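Local coordinates for protein putative N-acetylmuramoyl-L-alanine amidase,autolysin cwp6 (Peptoclostridium difficile, PDB 5J72) that probably cleaves the amide bond between N-acetylmuramic acid and L-alanine in peptidoglycan, using a zinc-dependent amidase domain joined to a cell-wall-anchoring CWB2 module, at residues F37-L48 against G59-L70; V72-I80 against V88-S96. One frame throughout, in Å; residues are numbered along the deposited sequence. Where two conformers were deposited one is given.

In the fold
Contacts 1 and 2 follow each other along the chain within the N-terminal domain, remote from the zinc site, and show how one sheet can tie successive hairpins by different chemistry. They meet where strand 30-39 lies beside strand 72-82: Met38 N of contact 1 probably donates to Glu74 O of contact 2, and Trp73 packs on Cys39, Met42 and Leu44. Each has buried apolar groups and an exposed margin. Contact 1 is the larger, and its 37-48 and 59-70 backbones are linked largely by side chains and bridging waters. Contact 2, towards the other end of strand 72-82, uses direct backbone bonds and then a short helix laid across the strand.

Contact 1 of 2, residues F37-L48 against G59-L70; sequences FMCYDMPLEATL and GVINYNKDPEYL
Leu44 sits at the apolar centre, its two methyls serving different neighbours. CD2 approaches the Tyr63 ring at CD2 (3.6 Å) and also packs on Ile61 CG2, while CD1 lies 3.8 Å from Lys65 CG, the leucine and lysine side chains sliding past each other in opposite directions. With CG anti to the backbone nitrogen (chi1 177°), the leucine can reach all three. Ile61 extends this core with its other branch: CG1 meets Ala46 CB at 3.7 Å, and CD1 stands 3.8 Å from Phe37 CZ, the isoleucine and phenylalanine coming from opposite directions. Trp73 of strand 72-82 meets the Tyr63 ring, their planes at an oblique tilt.

These residues belong to a beta hairpin whose strands 42-48 and 59-63 run antiparallel, at 170°, yet stand somewhat apart here, so that water enters the ladder. One water accepts from Asn62 N and donates to Glu45 O; another accepts from Val60 N and donates to Thr47 O, 2.8 Å away. Beyond them Leu48 CD2 rests on Gly59 CA.

Towards the other end, a type II' turn from Cys39 to Met42 brings residues 39-42 against the irregular 65-70 chain. The Met42 side chain, extended as far as SD and bent only at its last torsion, lays SD 3.7 Å from Lys65 CB, and Cys39 SG touches Pro67 CB. At the exposed tip, Tyr69 presents its edge to the face of Tyr40 in a T-shaped stack, ring centroids 5.0 Å apart and planes at 90°, with Tyr69 CD2 over the centre of the Tyr40 ring. Nearby, a water donates to both Cys39 O and Tyr69 O. Lys65, bent at each torsion of its chain, curls back so that NZ donates to Pro43 O at 2.9 Å.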
loop_
_atom_site.group_PDB
_atom_site.type_symbol
_atom_site.label_atom_id
_atom_site.label_comp_id
_atom_site.label_asym_id
_atom_site.label_seq_id
_atom_site.Cartn_x
_atom_site.Cartn_y
_atom_site.Cartn_z
ATOM N N PHE A 37 5.348 11.690 -31.601
ATOM C CA PHE A 37 4.905 12.734 -30.658
ATOM C C PHE A 37 5.917 13.864 -30.711
ATOM O O PHE A 37 7.059 13.630 -31.129
ATOM C CB PHE A 37 4.991 12.186 -29.203
ATOM C CG PHE A 37 4.197 10.906 -28.981
ATOM C CD1 PHE A 37 4.783 9.666 -29.169
ATOM C CD2 PHE A 37 2.889 10.950 -28.585
ATOM C CE1 PHE A 37 4.061 8.484 -28.945
ATOM C CE2 PHE A 37 2.153 9.759 -28.361
ATOM C CZ PHE A 37 2.758 8.553 -28.546
ATOM N N MET A 38 5.541 15.068 -30.222
ATOM C CA MET A 38 6.533 16.136 -30.126
ATOM C C MET A 38 6.320 16.853 -28.836
ATOM O O MET A 38 5.172 16.987 -28.380
ATOM C CB MET A 38 6.358 17.253 -31.215
ATOM C CG MET A 38 6.629 16.750 -32.638
ATOM S SD MET A 38 8.411 16.579 -33.050
ATOM C CE MET A 38 8.912 18.350 -33.196
ATOM N N CYS A 39 7.417 17.310 -28.234
ATOM C CA CYS A 39 7.295 18.186 -27.081
ATOM C C CYS A 39 8.146 19.447 -27.553
ATOM O O CYS A 39 9.368 19.339 -27.634
ATOM C CB CYS A 39 7.878 17.543 -25.823
ATOM S SG CYS A 39 7.855 18.695 -24.397
ATOM N N TYR A 40 7.467 20.574 -27.867
ATOM C CA TYR A 40 8.098 21.789 -28.454
ATOM C C TYR A 40 8.778 21.315 -29.739
ATOM O O TYR A 40 8.060 20.790 -30.598
ATOM C CB TYR A 40 9.077 22.408 -27.430
ATOM C CG TYR A 40 9.499 23.783 -27.858
ATOM C CD1 TYR A 40 8.556 24.751 -28.183
ATOM C CD2 TYR A 40 10.849 24.119 -27.963
ATOM C CE1 TYR A 40 8.946 26.026 -28.601
ATOM C CE2 TYR A 40 11.244 25.386 -28.383
ATOM C CZ TYR A 40 10.289 26.336 -28.692
ATOM O OH TYR A 40 10.695 27.619 -29.042
ATOM N N ASP A 41 10.096 21.412 -29.886
ATOM C CA ASP A 41 10.711 20.957 -31.138
ATOM C C ASP A 41 11.387 19.605 -31.049
ATOM O O ASP A 41 12.147 19.221 -31.937
ATOM C CB ASP A 41 11.722 22.023 -31.601
ATOM C CG ASP A 41 12.872 22.220 -30.666
ATOM O OD1 ASP A 41 12.803 21.728 -29.508
ATOM O OD2 ASP A 41 13.879 22.867 -31.089
ATOM N N MET A 42 11.114 18.811 -29.977
ATOM C CA MET A 42 11.807 17.524 -29.855
ATOM C C MET A 42 10.842 16.347 -30.157
ATOM O O MET A 42 9.770 16.285 -29.605
ATOM C CB MET A 42 12.328 17.365 -28.392
ATOM C CG MET A 42 13.000 16.019 -28.158
ATOM S SD MET A 42 13.702 16.036 -26.481
ATOM C CE MET A 42 15.259 16.963 -26.748
ATOM N N PRO A 43 11.238 15.430 -31.020
ATOM C CA PRO A 43 10.395 14.270 -31.383
ATOM C C PRO A 43 10.644 13.066 -30.502
ATOM O O PRO A 43 11.732 12.883 -29.936
ATOM C CB PRO A 43 10.820 13.983 -32.831
ATOM C CG PRO A 43 12.347 14.336 -32.823
ATOM C CD PRO A 43 12.471 15.534 -31.865
ATOM N N LEU A 44 9.632 12.225 -30.394
ATOM C CA LEU A 44 9.709 10.966 -29.632
ATOM C C LEU A 44 8.868 9.983 -30.461
ATOM O O LEU A 44 7.766 10.351 -30.875
ATOM C CB LEU A 44 9.022 11.125 -28.285
ATOM C CG LEU A 44 9.008 9.790 -27.434
ATOM C CD1 LEU A 44 10.372 9.524 -26.926
ATOM C CD2 LEU A 44 8.149 10.001 -26.212
ATOM N N GLU A 45 9.338 8.808 -30.743
ATOM C CA GLU A 45 8.495 7.901 -31.514
ATOM C C GLU A 45 8.460 6.516 -30.865
ATOM O O GLU A 45 9.285 6.190 -30.007
ATOM C CB GLU A 45 8.951 7.805 -32.969
ATOM C CG GLU A 45 10.263 7.089 -33.197
ATOM C CD GLU A 45 10.489 6.845 -34.677
ATOM O OE1 GLU A 45 10.766 5.690 -35.075
ATOM O OE2 GLU A 45 10.385 7.824 -35.442
ATOM N N ALA A 46 7.434 5.730 -31.242
ATOM C CA ALA A 46 7.304 4.358 -30.730
ATOM C C ALA A 46 6.738 3.511 -31.846
ATOM O O ALA A 46 5.793 3.946 -32.545
ATOM C CB ALA A 46 6.366 4.313 -29.544
ATOM N N THR A 47 7.293 2.307 -32.045
ATOM C CA THR A 47 6.768 1.428 -33.097
ATOM C C THR A 47 5.956 0.333 -32.424
ATOM O O THR A 47 6.432 -0.278 -31.477
ATOM C CB THR A 47 7.929 0.899 -33.949
ATOM O OG1 THR A 47 8.348 2.030 -34.709
ATOM C CG2 THR A 47 7.495 -0.201 -34.950
ATOM N N LEU A 48 4.709 0.117 -32.890
ATOM C CA LEU A 48 3.812 -0.881 -32.287
ATOM C C LEU A 48 3.607 -1.981 -33.308
ATOM O O LEU A 48 3.281 -1.687 -34.465
ATOM C CB LEU A 48 2.466 -0.172 -31.933
ATOM C CG LEU A 48 2.627 1.155 -31.155
ATOM C CD1 LEU A 48 1.251 1.584 -30.780
ATOM C CD2 LEU A 48 3.527 0.975 -29.875
ATOM N N GLY A 59 2.953 -2.155 -28.238
ATOM C CA GLY A 59 4.376 -1.931 -28.057
ATOM C C GLY A 59 4.535 -1.079 -26.833
ATOM O O GLY A 59 3.597 -0.871 -26.029
ATOM N N VAL A 60 5.757 -0.528 -26.691
ATOM C CA VAL A 60 6.063 0.255 -25.513
ATOM C C VAL A 60 6.612 1.640 -25.870
ATOM O O VAL A 60 7.449 1.694 -26.758
ATOM C CB VAL A 60 7.151 -0.547 -24.748
ATOM C CG1 VAL A 60 7.657 0.288 -23.533
ATOM C CG2 VAL A 60 6.581 -1.944 -24.283
ATOM N N ILE A 61 6.148 2.727 -25.256
ATOM C CA ILE A 61 6.756 4.031 -25.518
ATOM C C ILE A 61 7.872 4.154 -24.443
ATOM O O ILE A 61 7.614 3.917 -23.263
ATOM C CB ILE A 61 5.711 5.189 -25.355
ATOM C CG1 ILE A 61 4.550 4.999 -26.399
ATOM C CG2 ILE A 61 6.435 6.568 -25.544
ATOM C CD1 ILE A 61 3.278 5.813 -25.956
ATOM N N ASN A 62 9.111 4.497 -24.853
ATOM C CA ASN A 62 10.221 4.659 -23.903
ATOM C C ASN A 62 10.489 6.171 -23.809
ATOM O O ASN A 62 10.949 6.733 -24.797
ATOM C CB ASN A 62 11.476 3.948 -24.485
ATOM C CG ASN A 62 11.248 2.434 -24.406
ATOM O OD1 ASN A 62 11.367 1.867 -23.305
ATOM N ND2 ASN A 62 10.904 1.727 -25.477
ATOM N N TYR A 63 10.195 6.794 -22.696
ATOM C CA TYR A 63 10.347 8.223 -22.538
ATOM C C TYR A 63 11.839 8.524 -22.187
ATOM O O TYR A 63 12.141 8.979 -21.087
ATOM C CB TYR A 63 9.397 8.699 -21.410
ATOM C CG TYR A 63 7.964 8.643 -21.909
ATOM C CD1 TYR A 63 7.150 7.543 -21.641
ATOM C CD2 TYR A 63 7.434 9.674 -22.690
ATOM C CE1 TYR A 63 5.841 7.481 -22.124
ATOM C CE2 TYR A 63 6.143 9.606 -23.203
ATOM C CZ TYR A 63 5.349 8.510 -22.910
ATOM O OH TYR A 63 4.117 8.407 -23.467
ATOM N N ASN A 64 12.580 8.315 -23.280
ATOM C CA ASN A 64 14.008 8.478 -23.074
ATOM C C ASN A 64 14.542 9.761 -23.700
ATOM O O ASN A 64 15.721 9.795 -24.041
ATOM C CB ASN A 64 14.754 7.291 -23.705
ATOM C CG ASN A 64 14.592 5.968 -23.016
ATOM O OD1 ASN A 64 14.903 4.927 -23.635
ATOM N ND2 ASN A 64 14.119 5.896 -21.756
ATOM N N LYS A 65 13.768 10.759 -23.822
ATOM C CA LYS A 65 14.227 12.057 -24.355
ATOM C C LYS A 65 13.936 13.131 -23.316
ATOM O O LYS A 65 12.872 13.126 -22.701
ATOM C CB LYS A 65 13.482 12.408 -25.674
ATOM C CG LYS A 65 13.684 11.401 -26.839
ATOM C CD LYS A 65 15.072 11.394 -27.406
ATOM C CE LYS A 65 15.401 12.653 -28.192
ATOM N NZ LYS A 65 14.588 12.777 -29.450
ATOM N N ASP A 66 14.877 14.070 -23.106
ATOM C CA ASP A 66 14.712 15.127 -22.119
ATOM C C ASP A 66 14.482 16.445 -22.852
ATOM O O ASP A 66 15.403 17.010 -23.424
ATOM C CB ASP A 66 15.949 15.166 -21.218
ATOM C CG ASP A 66 15.607 15.497 -19.781
ATOM O OD1 ASP A 66 14.429 15.766 -19.488
ATOM O OD2 ASP A 66 16.516 15.541 -18.965
ATOM N N PRO A 67 13.266 16.994 -22.838
ATOM C CA PRO A 67 12.984 18.234 -23.561
ATOM C C PRO A 67 13.605 19.499 -22.979
ATOM O O PRO A 67 13.614 19.695 -21.777
ATOM C CB PRO A 67 11.441 18.241 -23.599
ATOM C CG PRO A 67 11.089 17.618 -22.238
ATOM C CD PRO A 67 12.052 16.465 -22.149
ATOM N N GLU A 68 14.125 20.350 -23.880
ATOM C CA GLU A 68 14.762 21.615 -23.458
ATOM C C GLU A 68 13.727 22.615 -22.960
ATOM O O GLU A 68 14.036 23.485 -22.127
ATOM C CB GLU A 68 15.513 22.266 -24.644
ATOM C CG GLU A 68 16.661 21.366 -25.128
ATOM C CD GLU A 68 17.805 21.241 -24.119
ATOM O OE1 GLU A 68 17.871 21.976 -23.113
ATOM O OE2 GLU A 68 18.682 20.384 -24.342
ATOM N N TYR A 69 12.486 22.479 -23.471
ATOM C CA TYR A 69 11.451 23.441 -23.074
ATOM C C TYR A 69 10.117 22.728 -23.238
ATOM O O TYR A 69 9.967 21.945 -24.204
ATOM C CB TYR A 69 11.509 24.687 -24.031
ATOM C CG TYR A 69 10.425 25.728 -23.816
ATOM C CD1 TYR A 69 10.229 26.315 -22.577
ATOM C CD2 TYR A 69 9.594 26.135 -24.879
ATOM C CE1 TYR A 69 9.237 27.267 -22.380
ATOM C CE2 TYR A 69 8.616 27.097 -24.688
ATOM C CZ TYR A 69 8.440 27.649 -23.442
ATOM O OH TYR A 69 7.451 28.577 -23.255
ATOM N N LEU A 70 9.178 23.039 -22.304
ATOM C CA LEU A 70 7.849 22.379 -22.203
ATOM C C LEU A 70 8.055 20.931 -21.732
ATOM O O LEU A 70 9.173 20.393 -21.692
ATOM C CB LEU A 70 7.009 22.373 -23.521
ATOM C CG LEU A 70 6.873 23.749 -24.164
ATOM C CD1 LEU A 70 5.937 23.773 -25.405
ATOM C CD2 LEU A 70 6.303 24.630 -23.092
HETATM O O HOH W 1 11.510 20.482 -26.077
HETATM O O HOH W 2 14.001 20.084 -26.814
HETATM O O HOH W 3 9.624 5.008 -27.591
HETATM O O HOH W 4 7.498 -0.895 -28.928
#

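Contact 2 of 2, residues V72-I80 against V88-S96; sequences VWELQSIKI and VLNKEDLES
Ile78 O is gripped from two neighbouring residues: Leu89 N donates to it at 2.8 Å, nearly straight (169°), and Val88 CA adds a CA-H...O contact at 3.5 Å. Ile78 N answers with a bond to Leu89 O, making Ile78 and Leu89 a hydrogen-bonded antiparallel pair in the hairpin of strands 72-82 and 86-89. In the adjoining non-hydrogen-bonded pair, Val88 CG2 packs on Lys79 CG.

The chain then turns into helix 91-96, which crosses the strand almost at a right angle (87°). Asn90 is its N-cap, and a capping box forms with Asp93: Asp93 N donates to Asn90 OD1, while Asn90 N donates to Asp93 OD1. From the helix Leu94 points toward the strand; its CD1 comes near Ser77 CA and its CD2 is 4.0 Å from Ile78 CD1, the two side chains meeting crosswise.

Gln76 and Ser77 form a classic beta bulge opposite Asn36. Gln76 folds back to give NE2 to Glu74 O, reached from above the carbonyl plane, and NE2 also donates to a water that accepts from Lys91 NZ at 3.0 Å and donates to Glu74 OE1.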
loop_
_atom_site.group_PDB
_atom_site.type_symbol
_atom_site.label_atom_id
_atom_site.label_comp_id
_atom_site.label_asym_id
_atom_site.label_seq_id
_atom_site.Cartn_x
_atom_site.Cartn_y
_atom_site.Cartn_z
ATOM N N VAL A 72 5.169 18.412 -22.172
ATOM C CA VAL A 72 3.986 17.590 -22.510
ATOM C C VAL A 72 4.205 17.025 -23.915
ATOM O O VAL A 72 4.407 17.810 -24.867
ATOM C CB VAL A 72 2.691 18.423 -22.475
ATOM C CG1 VAL A 72 1.509 17.523 -22.928
ATOM C CG2 VAL A 72 2.454 18.969 -21.041
ATOM N N TRP A 73 4.190 15.710 -24.050
ATOM C CA TRP A 73 4.339 15.041 -25.317
ATOM C C TRP A 73 2.984 15.025 -26.003
ATOM O O TRP A 73 2.024 14.526 -25.412
ATOM C CB TRP A 73 4.800 13.590 -25.081
ATOM C CG TRP A 73 6.151 13.515 -24.539
ATOM C CD1 TRP A 73 6.517 13.214 -23.251
ATOM C CD2 TRP A 73 7.373 13.824 -25.246
ATOM N NE1 TRP A 73 7.893 13.360 -23.112
ATOM C CE2 TRP A 73 8.439 13.722 -24.327
ATOM C CE3 TRP A 73 7.663 14.162 -26.588
ATOM C CZ2 TRP A 73 9.775 13.954 -24.700
ATOM C CZ3 TRP A 73 8.995 14.387 -26.963
ATOM C CH2 TRP A 73 10.027 14.287 -26.027
ATOM N N GLU A 74 2.902 15.541 -27.232
ATOM C CA GLU A 74 1.618 15.638 -27.965
ATOM C C GLU A 74 1.686 14.773 -29.184
ATOM O O GLU A 74 2.661 14.828 -29.941
ATOM C CB GLU A 74 1.391 17.103 -28.401
ATOM C CG GLU A 74 1.251 17.969 -27.140
ATOM C CD GLU A 74 0.888 19.447 -27.426
ATOM O OE1 GLU A 74 0.397 19.745 -28.481
ATOM O OE2 GLU A 74 1.119 20.284 -26.558
ATOM N N LEU A 75 0.671 13.955 -29.391
ATOM C CA LEU A 75 0.679 13.036 -30.540
ATOM C C LEU A 75 0.520 13.818 -31.855
ATOM O O LEU A 75 -0.393 14.636 -31.970
ATOM C CB LEU A 75 -0.557 12.066 -30.399
ATOM C CG LEU A 75 -0.677 11.064 -31.577
ATOM C CD1 LEU A 75 0.488 10.108 -31.732
ATOM C CD2 LEU A 75 -2.022 10.279 -31.349
ATOM N N GLN A 76 1.408 13.588 -32.841
ATOM C CA GLN A 76 1.340 14.295 -34.152
ATOM C C GLN A 76 0.806 13.440 -35.282
ATOM O O GLN A 76 0.110 13.963 -36.149
ATOM C CB GLN A 76 2.733 14.701 -34.573
ATOM C CG GLN A 76 3.472 15.441 -33.425
ATOM C CD GLN A 76 2.848 16.751 -33.178
ATOM O OE1 GLN A 76 2.795 17.595 -34.066
ATOM N NE2 GLN A 76 2.386 17.015 -31.973
ATOM N N SER A 77 1.108 12.174 -35.288
ATOM C CA SER A 77 0.741 11.377 -36.430
ATOM C C SER A 77 0.962 9.914 -36.206
ATOM O O SER A 77 1.643 9.491 -35.268
ATOM C CB SER A 77 1.608 11.804 -37.644
ATOM O OG SER A 77 2.985 11.525 -37.397
ATOM N N ILE A 78 0.370 9.106 -37.098
ATOM C CA ILE A 78 0.606 7.668 -37.084
ATOM C C ILE A 78 1.002 7.270 -38.473
ATOM O O ILE A 78 0.291 7.621 -39.430
ATOM C CB ILE A 78 -0.701 6.904 -36.686
ATOM C CG1 ILE A 78 -1.064 7.232 -35.247
ATOM C CG2 ILE A 78 -0.454 5.390 -36.874
ATOM C CD1 ILE A 78 -2.431 6.589 -34.774
ATOM N N LYS A 79 2.116 6.546 -38.612
ATOM C CA LYS A 79 2.517 6.107 -39.921
ATOM C C LYS A 79 2.242 4.593 -39.991
ATOM O O LYS A 79 2.669 3.874 -39.082
ATOM C CB LYS A 79 4.052 6.326 -40.147
ATOM C CG LYS A 79 4.499 5.789 -41.535
ATOM C CD LYS A 79 5.942 6.266 -41.913
ATOM C CE LYS A 79 6.502 5.487 -43.065
ATOM N NZ LYS A 79 7.772 6.111 -43.553
ATOM N N ILE A 80 1.549 4.148 -41.027
ATOM C CA ILE A 80 1.256 2.721 -41.201
ATOM C C ILE A 80 2.337 2.111 -42.058
ATOM O O ILE A 80 2.493 2.497 -43.218
ATOM C CB ILE A 80 -0.134 2.622 -41.823
ATOM C CG1 ILE A 80 -1.154 3.316 -40.866
ATOM C CG2 ILE A 80 -0.489 1.141 -42.095
ATOM C CD1 ILE A 80 -2.530 3.620 -41.534
ATOM N N VAL A 88 0.304 7.847 -44.014
ATOM C CA VAL A 88 0.533 8.603 -42.791
ATOM C C VAL A 88 -0.704 9.355 -42.463
ATOM O O VAL A 88 -1.273 10.046 -43.333
ATOM C CB VAL A 88 1.705 9.606 -42.985
ATOM C CG1 VAL A 88 1.826 10.556 -41.795
ATOM C CG2 VAL A 88 3.015 8.824 -43.195
ATOM N N LEU A 89 -1.169 9.199 -41.224
ATOM C CA LEU A 89 -2.300 9.966 -40.751
ATOM C C LEU A 89 -1.720 11.140 -39.948
ATOM O O LEU A 89 -1.112 10.903 -38.872
ATOM C CB LEU A 89 -3.209 9.129 -39.803
ATOM C CG LEU A 89 -3.663 7.766 -40.458
ATOM C CD1 LEU A 89 -4.390 6.894 -39.428
ATOM C CD2 LEU A 89 -4.593 8.050 -41.616
ATOM N N ASN A 90 -1.883 12.380 -40.423
ATOM C CA ASN A 90 -1.358 13.490 -39.629
ATOM C C ASN A 90 -2.445 14.020 -38.676
ATOM O O ASN A 90 -3.522 13.394 -38.570
ATOM C CB ASN A 90 -0.763 14.612 -40.594
ATOM C CG ASN A 90 -1.788 15.260 -41.484
ATOM O OD1 ASN A 90 -3.019 15.061 -41.368
ATOM N ND2 ASN A 90 -1.347 16.131 -42.398
ATOM N N LYS A 91 -2.181 15.121 -37.972
ATOM C CA LYS A 91 -3.183 15.622 -36.971
ATOM C C LYS A 91 -4.515 15.822 -37.529
ATOM O O LYS A 91 -5.514 15.404 -36.933
ATOM C CB LYS A 91 -2.782 16.970 -36.407
ATOM C CG LYS A 91 -1.500 16.907 -35.645
ATOM C CD LYS A 91 -1.670 17.670 -34.317
ATOM C CE LYS A 91 -2.047 19.082 -34.523
ATOM N NZ LYS A 91 -1.237 19.957 -33.598
ATOM N N GLU A 92 -4.583 16.494 -38.695
ATOM C CA GLU A 92 -5.905 16.725 -39.295
ATOM C C GLU A 92 -6.590 15.434 -39.659
ATOM O O GLU A 92 -7.804 15.318 -39.471
ATOM C CB GLU A 92 -5.731 17.650 -40.540
ATOM C CG GLU A 92 -7.031 17.881 -41.271
ATOM C CD GLU A 92 -6.882 18.964 -42.395
ATOM O OE1 GLU A 92 -7.888 19.255 -43.042
ATOM O OE2 GLU A 92 -5.764 19.504 -42.616
ATOM N N ASP A 93 -5.873 14.445 -40.175
ATOM C CA ASP A 93 -6.537 13.171 -40.531
ATOM C C ASP A 93 -7.035 12.514 -39.261
ATOM O O ASP A 93 -8.143 11.971 -39.228
ATOM C CB ASP A 93 -5.526 12.179 -41.176
ATOM C CG ASP A 93 -4.949 12.721 -42.485
ATOM O OD1 ASP A 93 -3.794 12.329 -42.850
ATOM O OD2 ASP A 93 -5.631 13.529 -43.131
ATOM N N LEU A 94 -6.201 12.509 -38.206
ATOM C CA LEU A 94 -6.624 11.839 -36.975
ATOM C C LEU A 94 -7.880 12.532 -36.375
ATOM O O LEU A 94 -8.777 11.827 -35.878
ATOM C CB LEU A 94 -5.497 11.812 -35.968
ATOM C CG LEU A 94 -4.317 10.965 -36.383
ATOM C CD1 LEU A 94 -3.163 11.223 -35.444
ATOM C CD2 LEU A 94 -4.708 9.545 -36.310
ATOM N N GLU A 95 -7.939 13.855 -36.422
ATOM C CA GLU A 95 -9.094 14.596 -35.926
ATOM C C GLU A 95 -10.308 14.317 -36.816
ATOM O O GLU A 95 -11.424 14.272 -36.305
ATOM C CB GLU A 95 -8.806 16.086 -35.906
ATOM C CG GLU A 95 -7.849 16.420 -34.779
ATOM C CD GLU A 95 -7.344 17.859 -34.840
ATOM O OE1 GLU A 95 -6.902 18.362 -33.805
ATOM O OE2 GLU A 95 -7.373 18.479 -35.936
ATOM N N SER A 96 -10.082 14.092 -38.143
ATOM C CA SER A 96 -11.177 13.782 -39.070
ATOM C C SER A 96 -11.743 12.401 -38.732
ATOM O O SER A 96 -12.884 12.109 -39.079
ATOM C CB SER A 96 -10.648 13.723 -40.520
ATOM O OG SER A 96 -10.409 15.075 -40.851
HETATM O O HOH W 5 0.253 19.028 -31.221
#